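Local coordinates for PT26-6P (Thermococcus sp., PDB 2WB7), which is of unknown function but is encoded by an extrachromosomal mobile element of euryarchaea and combines immunoglobulin-like domains with a helical domain, at residues D304-E315 with G349-Y360. Sequence-based numbering, arbitrary orientation.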
loop_
_atom_site.group_PDB
_atom_site.type_symbol
_atom_site.label_atom_id
_atom_site.label_comp_id
_atom_site.label_asym_id
_atom_site.label_seq_id
_atom_site.Cartn_x
_atom_site.Cartn_y
_atom_site.Cartn_z
ATOM N N ASP A 304 14.345 8.547 7.587
ATOM C CA ASP A 304 14.547 9.756 6.743
ATOM C C ASP A 304 13.573 10.528 5.765
ATOM O O ASP A 304 12.868 11.451 6.190
ATOM C CB ASP A 304 15.929 9.794 6.164
ATOM C CG ASP A 304 16.478 11.160 6.239
ATOM O OD1 ASP A 304 16.060 11.828 7.218
ATOM O OD2 ASP A 304 17.269 11.565 5.350
ATOM N N GLU A 305 13.610 10.249 4.456
ATOM C CA GLU A 305 13.247 11.306 3.448
ATOM C C GLU A 305 12.039 11.078 2.526
ATOM O O GLU A 305 11.883 10.000 1.968
ATOM C CB GLU A 305 14.460 11.612 2.583
ATOM C CG GLU A 305 14.320 12.806 1.694
ATOM C CD GLU A 305 15.640 13.105 0.944
ATOM O OE1 GLU A 305 16.460 12.166 0.784
ATOM O OE2 GLU A 305 15.861 14.263 0.503
ATOM N N TYR A 306 11.215 12.117 2.342
ATOM C CA TYR A 306 9.906 11.984 1.681
ATOM C C TYR A 306 9.631 13.063 0.646
ATOM O O TYR A 306 10.171 14.171 0.707
ATOM C CB TYR A 306 8.770 12.043 2.710
ATOM C CG TYR A 306 8.647 13.395 3.377
ATOM C CD1 TYR A 306 7.880 14.405 2.805
ATOM C CD2 TYR A 306 9.320 13.676 4.585
ATOM C CE1 TYR A 306 7.787 15.653 3.387
ATOM C CE2 TYR A 306 9.230 14.934 5.192
ATOM C CZ TYR A 306 8.456 15.915 4.572
ATOM O OH TYR A 306 8.333 17.159 5.127
ATOM N N ARG A 307 8.750 12.732 -0.294
ATOM C CA ARG A 307 8.150 13.719 -1.189
ATOM C C ARG A 307 6.684 13.379 -1.464
ATOM O O ARG A 307 6.365 12.300 -1.928
ATOM C CB ARG A 307 8.920 13.781 -2.506
ATOM C CG ARG A 307 8.524 14.927 -3.387
ATOM C CD ARG A 307 9.547 15.163 -4.474
ATOM N NE ARG A 307 9.596 16.586 -4.763
ATOM C CZ ARG A 307 10.651 17.366 -4.553
ATOM N NH1 ARG A 307 11.782 16.853 -4.088
ATOM N NH2 ARG A 307 10.575 18.663 -4.840
ATOM N N PHE A 308 5.788 14.307 -1.175
ATOM C CA PHE A 308 4.381 14.136 -1.538
ATOM C C PHE A 308 4.099 15.111 -2.650
ATOM O O PHE A 308 4.508 16.275 -2.558
ATOM C CB PHE A 308 3.470 14.413 -0.332
ATOM C CG PHE A 308 3.694 13.457 0.807
ATOM C CD1 PHE A 308 3.145 12.173 0.773
ATOM C CD2 PHE A 308 4.514 13.802 1.866
ATOM C CE1 PHE A 308 3.385 11.273 1.785
ATOM C CE2 PHE A 308 4.752 12.897 2.886
ATOM C CZ PHE A 308 4.181 11.631 2.843
ATOM N N VAL A 309 3.439 14.644 -3.709
ATOM C CA VAL A 309 3.187 15.479 -4.881
ATOM C C VAL A 309 1.783 15.302 -5.436
ATOM O O VAL A 309 1.077 14.367 -5.078
ATOM C CB VAL A 309 4.193 15.183 -6.047
ATOM C CG1 VAL A 309 5.638 15.243 -5.540
ATOM C CG2 VAL A 309 3.880 13.845 -6.704
ATOM N N THR A 310 1.371 16.228 -6.292
ATOM C CA THR A 310 0.287 15.957 -7.223
ATOM C C THR A 310 0.970 16.004 -8.567
ATOM O O THR A 310 1.947 16.757 -8.748
ATOM C CB THR A 310 -0.841 17.010 -7.193
ATOM O OG1 THR A 310 -0.304 18.326 -7.382
ATOM C CG2 THR A 310 -1.575 16.957 -5.895
ATOM N N LEU A 311 0.484 15.193 -9.495
ATOM C CA LEU A 311 1.035 15.162 -10.823
ATOM C C LEU A 311 -0.057 15.532 -11.822
ATOM O O LEU A 311 -1.118 14.878 -11.887
ATOM C CB LEU A 311 1.586 13.778 -11.120
ATOM C CG LEU A 311 2.721 13.302 -10.210
ATOM C CD1 LEU A 311 3.126 11.876 -10.540
ATOM C CD2 LEU A 311 3.914 14.218 -10.339
ATOM N N ARG A 312 0.180 16.592 -12.590
ATOM C CA ARG A 312 -0.767 16.940 -13.641
ATOM C C ARG A 312 -0.591 15.931 -14.742
ATOM O O ARG A 312 0.531 15.646 -15.149
ATOM C CB ARG A 312 -0.518 18.340 -14.185
ATOM C CG ARG A 312 -1.433 18.716 -15.333
ATOM C CD ARG A 312 -1.401 20.226 -15.600
ATOM N NE ARG A 312 -0.047 20.748 -15.446
ATOM C CZ ARG A 312 0.381 21.411 -14.373
ATOM N NH1 ARG A 312 -0.436 21.650 -13.359
ATOM N NH2 ARG A 312 1.634 21.841 -14.313
ATOM N N VAL A 313 -1.691 15.349 -15.186
ATOM C CA VAL A 313 -1.658 14.486 -16.346
ATOM C C VAL A 313 -2.117 15.300 -17.541
ATOM O O VAL A 313 -3.227 15.852 -17.555
ATOM C CB VAL A 313 -2.570 13.259 -16.184
ATOM C CG1 VAL A 313 -2.624 12.483 -17.464
ATOM C CG2 VAL A 313 -2.068 12.381 -15.078
ATOM N N ILE A 314 -1.256 15.377 -18.544
ATOM C CA ILE A 314 -1.599 16.060 -19.778
ATOM C C ILE A 314 -2.347 15.118 -20.718
ATOM O O ILE A 314 -2.073 13.921 -20.734
ATOM C CB ILE A 314 -0.346 16.523 -20.475
ATOM C CG1 ILE A 314 0.385 17.525 -19.584
ATOM C CG2 ILE A 314 -0.701 17.127 -21.820
ATOM C CD1 ILE A 314 -0.402 18.794 -19.362
ATOM N N GLU A 315 -3.293 15.640 -21.493
ATOM C CA GLU A 315 -3.940 14.814 -22.518
ATOM C C GLU A 315 -2.899 14.100 -23.372
ATOM O O GLU A 315 -1.952 14.719 -23.857
ATOM C CB GLU A 315 -4.837 15.661 -23.398
ATOM C CG GLU A 315 -6.091 16.058 -22.691
ATOM C CD GLU A 315 -6.821 17.207 -23.364
ATOM O OE1 GLU A 315 -6.372 17.667 -24.449
ATOM O OE2 GLU A 315 -7.848 17.647 -22.789
ATOM N N GLY A 349 -5.380 21.320 -22.316
ATOM C CA GLY A 349 -4.494 20.161 -22.426
ATOM C C GLY A 349 -4.469 19.347 -21.144
ATOM O O GLY A 349 -4.219 18.140 -21.166
ATOM N N THR A 350 -4.745 20.011 -20.023
ATOM C CA THR A 350 -4.842 19.335 -18.741
ATOM C C THR A 350 -5.961 18.298 -18.751
ATOM O O THR A 350 -7.108 18.617 -19.068
ATOM C CB THR A 350 -5.082 20.358 -17.618
ATOM O OG1 THR A 350 -3.941 21.226 -17.518
ATOM C CG2 THR A 350 -5.322 19.660 -16.291
ATOM N N LEU A 351 -5.630 17.057 -18.412
ATOM C CA LEU A 351 -6.637 15.996 -18.320
ATOM C C LEU A 351 -7.143 15.807 -16.889
ATOM O O LEU A 351 -8.346 15.838 -16.631
ATOM C CB LEU A 351 -6.064 14.668 -18.813
ATOM C CG LEU A 351 -7.060 13.498 -18.769
ATOM C CD1 LEU A 351 -8.122 13.667 -19.838
ATOM C CD2 LEU A 351 -6.383 12.158 -18.921
ATOM N N ASP A 352 -6.212 15.582 -15.964
ATOM C CA ASP A 352 -6.540 15.417 -14.563
ATOM C C ASP A 352 -5.254 15.437 -13.758
ATOM O O ASP A 352 -4.191 15.709 -14.303
ATOM C CB ASP A 352 -7.284 14.102 -14.341
ATOM C CG ASP A 352 -6.428 12.862 -14.656
ATOM O OD1 ASP A 352 -6.954 11.916 -15.279
ATOM O OD2 ASP A 352 -5.239 12.811 -14.267
ATOM N N TYR A 353 -5.357 15.149 -12.465
ATOM C CA TYR A 353 -4.196 15.069 -11.598
ATOM C C TYR A 353 -4.202 13.762 -10.795
ATOM O O TYR A 353 -5.260 13.209 -10.496
ATOM C CB TYR A 353 -4.201 16.226 -10.605
ATOM C CG TYR A 353 -3.882 17.586 -11.165
ATOM C CD1 TYR A 353 -4.788 18.266 -11.967
ATOM C CD2 TYR A 353 -2.694 18.213 -10.845
ATOM C CE1 TYR A 353 -4.496 19.528 -12.457
ATOM C CE2 TYR A 353 -2.394 19.461 -11.326
ATOM C CZ TYR A 353 -3.294 20.111 -12.135
ATOM O OH TYR A 353 -2.975 21.354 -12.600
ATOM N N HIS A 354 -3.008 13.292 -10.440
ATOM C CA HIS A 354 -2.831 12.158 -9.547
ATOM C C HIS A 354 -2.074 12.633 -8.311
ATOM O O HIS A 354 -1.285 13.588 -8.373
ATOM C CB HIS A 354 -2.013 11.065 -10.232
ATOM C CG HIS A 354 -2.770 10.283 -11.260
ATOM N ND1 HIS A 354 -2.821 8.901 -11.255
ATOM C CD2 HIS A 354 -3.498 10.685 -12.329
ATOM C CE1 HIS A 354 -3.557 8.486 -12.272
ATOM N NE2 HIS A 354 -3.974 9.547 -12.944
ATOM N N ALA A 355 -2.314 11.980 -7.179
ATOM C CA ALA A 355 -1.577 12.295 -5.966
ATOM C C ALA A 355 -0.663 11.117 -5.716
ATOM O O ALA A 355 -1.062 9.971 -5.941
ATOM C CB ALA A 355 -2.528 12.503 -4.792
ATOM N N LEU A 356 0.567 11.391 -5.282
ATOM C CA LEU A 356 1.521 10.332 -4.978
ATOM C C LEU A 356 2.390 10.707 -3.790
ATOM O O LEU A 356 2.710 11.876 -3.578
ATOM C CB LEU A 356 2.408 10.058 -6.182
ATOM C CG LEU A 356 3.417 8.918 -6.094
ATOM C CD1 LEU A 356 2.748 7.588 -6.295
ATOM C CD2 LEU A 356 4.482 9.105 -7.150
ATOM N N GLY A 357 2.763 9.700 -3.007
ATOM C CA GLY A 357 3.710 9.885 -1.915
ATOM C C GLY A 357 4.853 8.905 -2.047
ATOM O O GLY A 357 4.640 7.693 -2.203
ATOM N N LEU A 358 6.067 9.431 -2.004
ATOM C CA LEU A 358 7.265 8.621 -2.021
ATOM C C LEU A 358 8.086 8.853 -0.751
ATOM O O LEU A 358 8.375 9.992 -0.378
ATOM C CB LEU A 358 8.098 8.964 -3.253
ATOM C CG LEU A 358 7.424 8.866 -4.628
ATOM C CD1 LEU A 358 8.432 9.207 -5.695
ATOM C CD2 LEU A 358 6.856 7.493 -4.895
ATOM N N VAL A 359 8.460 7.758 -0.092
ATOM C CA VAL A 359 9.364 7.799 1.055
ATOM C C VAL A 359 10.541 6.857 0.857
ATOM O O VAL A 359 10.409 5.753 0.308
ATOM C CB VAL A 359 8.653 7.414 2.351
ATOM C CG1 VAL A 359 9.529 7.741 3.547
ATOM C CG2 VAL A 359 7.338 8.164 2.445
ATOM N N TYR A 360 11.695 7.308 1.322
ATOM C CA TYR A 360 12.939 6.581 1.192
ATOM C C TYR A 360 13.610 6.615 2.551
ATOM O O TYR A 360 13.817 7.693 3.108
ATOM C CB TYR A 360 13.813 7.285 0.161
ATOM C CG TYR A 360 15.185 6.700 -0.036
ATOM C CD1 TYR A 360 15.390 5.639 -0.908
ATOM C CD2 TYR A 360 16.284 7.237 0.616
ATOM C CE1 TYR A 360 16.658 5.106 -1.106
ATOM C CE2 TYR A 360 17.561 6.713 0.430
ATOM C CZ TYR A 360 17.740 5.649 -0.430
ATOM O OH TYR A 360 19.009 5.139 -0.619
#
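R312 and Y353, a non-hydrogen-bonded antiparallel pair, make the one hydrogen bond between side chains of strands 304-314 and 350-360. CA of R312 sits over one ring face of Y353, offset toward the rim, in a CH-pi contact 4.0 Å from the centroid, and CB lies over the same ring near CE2. With CG anti to the backbone N (chi1 177°) and a bend at chi3, the arginine runs alongside the ring and swings NH1 back to Y353 OH at 2.7 Å. The hydroxyl lies in the guanidinium plane, while that plane stands 83° from the ring. Y353 OH also hydrogen-bonds T345 O; a phenylalanine here would probably keep the ring packing but leave R312 NH1 and the T345 carbonyl without this partner. Paired backbone bonds join E305 to Y360, R307 to L358, V309 to L356 and L311 to H354. The two strands are adjacent inner members of the eight-stranded antiparallel sheet in the second immunoglobulin-like domain; strand 319-331 flanks 301-314, and 370-379 flanks 350-364. A classic beta bulge interrupts the ladder where L351 and D352 both face V313: V313 O takes L351 N at 2.8 Å and D352 N weakly at 3.4 Å. Beyond it, E315 N meets G349 O at 2.7 Å. In an apolar contact, V313 CG1 touches L351 CD2 (4.0 Å). V313 CG2 also lies 3.5 Å from CD2 of the H354 ring; H354 ND1 and NE2 hydrogen-bond E378 and D502. F308 CD1 lies 3.6 Å from G357 CA.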